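Local atomic coordinates of beta-microseminoprotein (Homo sapiens, PDB entry 3IX0), a protein that is secreted into seminal plasma by the prostate, forms homodimers, interacts with PI16 and probably binds immunoglobulin. Residues C18-L21 and K25-I28. Numbering follows the deposited sequence.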
loop_
_atom_site.group_PDB
_atom_site.type_symbol
_atom_site.label_atom_id
_atom_site.label_comp_id
_atom_site.label_asym_id
_atom_site.label_seq_id
_atom_site.Cartn_x
_atom_site.Cartn_y
_atom_site.Cartn_z
ATOM N N CYS B 18 -19.428 -8.675 -4.289
ATOM C CA CYS B 18 -18.122 -9.009 -4.846
ATOM C C CYS B 18 -17.827 -10.481 -4.627
ATOM O O CYS B 18 -18.016 -10.995 -3.522
ATOM C CB CYS B 18 -17.009 -8.175 -4.188
ATOM S SG CYS B 18 -17.281 -6.382 -4.200
ATOM N N MET B 19 -17.355 -11.157 -5.670
ATOM C CA MET B 19 -16.855 -12.516 -5.511
ATOM C C MET B 19 -15.343 -12.527 -5.340
ATOM O O MET B 19 -14.624 -11.854 -6.078
ATOM C CB MET B 19 -17.239 -13.399 -6.696
ATOM C CG MET B 19 -16.630 -14.799 -6.595
ATOM S SD MET B 19 -17.500 -16.105 -7.482
ATOM C CE MET B 19 -18.917 -16.365 -6.412
ATOM N N ASP B 20 -14.858 -13.296 -4.372
ATOM C CA ASP B 20 -13.421 -13.402 -4.157
ATOM C C ASP B 20 -12.849 -14.584 -4.938
ATOM O O ASP B 20 -13.550 -15.227 -5.716
ATOM C CB ASP B 20 -13.055 -13.454 -2.659
ATOM C CG ASP B 20 -13.460 -14.758 -1.981
ATOM O OD1 ASP B 20 -13.647 -15.768 -2.680
ATOM O OD2 ASP B 20 -13.580 -14.776 -0.732
ATOM N N LEU B 21 -11.571 -14.863 -4.739
ATOM C CA LEU B 21 -10.910 -15.885 -5.533
ATOM C C LEU B 21 -11.335 -17.295 -5.106
ATOM O O LEU B 21 -11.343 -18.216 -5.921
ATOM C CB LEU B 21 -9.386 -15.698 -5.482
ATOM C CG LEU B 21 -8.884 -14.370 -6.075
ATOM C CD1 LEU B 21 -7.372 -14.204 -5.903
ATOM C CD2 LEU B 21 -9.277 -14.246 -7.543
ATOM N N LYS B 25 -18.972 -14.878 -1.804
ATOM C CA LYS B 25 -19.549 -13.589 -2.135
ATOM C C LYS B 25 -19.606 -12.718 -0.899
ATOM O O LYS B 25 -19.926 -13.182 0.207
ATOM C CB LYS B 25 -20.958 -13.743 -2.719
ATOM C CG LYS B 25 -20.983 -14.440 -4.059
ATOM C CD LYS B 25 -22.391 -14.626 -4.564
ATOM C CE LYS B 25 -23.022 -15.876 -3.978
ATOM N NZ LYS B 25 -24.299 -16.213 -4.670
ATOM N N HIS B 26 -19.316 -11.442 -1.106
ATOM C CA HIS B 26 -19.246 -10.487 -0.027
ATOM C C HIS B 26 -20.186 -9.329 -0.264
ATOM O O HIS B 26 -20.350 -8.865 -1.385
ATOM C CB HIS B 26 -17.817 -9.957 0.119
ATOM C CG HIS B 26 -16.797 -11.032 0.286
ATOM N ND1 HIS B 26 -16.235 -11.333 1.515
ATOM C CD2 HIS B 26 -16.245 -11.895 -0.594
ATOM C CE1 HIS B 26 -15.385 -12.320 1.375
ATOM N NE2 HIS B 26 -15.361 -12.686 0.102
ATOM N N PRO B 27 -20.800 -8.851 0.809
ATOM C CA PRO B 27 -21.726 -7.721 0.747
ATOM C C PRO B 27 -21.011 -6.439 0.321
ATOM O O PRO B 27 -19.835 -6.222 0.654
ATOM C CB PRO B 27 -22.223 -7.595 2.198
ATOM C CG PRO B 27 -21.870 -8.899 2.857
ATOM C CD PRO B 27 -20.633 -9.375 2.174
ATOM N N ILE B 28 -21.722 -5.599 -0.425
ATOM C CA ILE B 28 -21.201 -4.288 -0.785
ATOM C C ILE B 28 -20.839 -3.600 0.519
ATOM O O ILE B 28 -21.564 -3.711 1.499
ATOM C CB ILE B 28 -22.241 -3.460 -1.581
ATOM C CG1 ILE B 28 -22.617 -4.175 -2.874
ATOM C CG2 ILE B 28 -21.682 -2.118 -1.954
ATOM C CD1 ILE B 28 -21.487 -4.207 -3.877
#
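His-26 and Cys-18 face each other as the antiparallel hydrogen-bonded pair of a small two-stranded hairpin, strands 18-19 and 25-26. His-26 N donates to Cys-18 O at 2.8 Å, while the return bond from Cys-18 N to His-26 O is weak. The same Cys-18 O also receives a CA-H...O contact from Lys-25 CA. From its CB, 3.8 Å from Cys-18 O, the His-26 side chain turns back along the opposite strand: chi1 of -55° sets CG beside its own backbone N and 4.0 Å from Cys-18 O, and the ring presents its edge to that carbonyl, with CD2 3.5 Å from Cys-18 O. At the tip, His-26 NE2 donates to Asp-20 OD2 (2.9 Å) in a nearly straight bond, 170° at the hydrogen, and His-26 CE1 lies 3.7 Å from Asp-20 OD2. This carboxylate oxygen lies in the ring plane, yet is itself met from above the carboxylate plane. The other oxygen of Asp-20, OD1, accepts from Asn-24 N in the connecting turn, and Trp-32 stacks on the His-26 ring. On the other face of the hairpin, Met-19 CE rests 3.7 Å from Lys-25 CG at the non-hydrogen-bonded pair. The disulfide from Cys-18 to Cys-42 ties the hairpin to strand 38-42. Asp-20 thus bridges turn and imidazole, which, with the Trp-32 stack, should restrain the ring's rotation; its negative charge would favour a proton on NE2 and might raise the histidine's pKa.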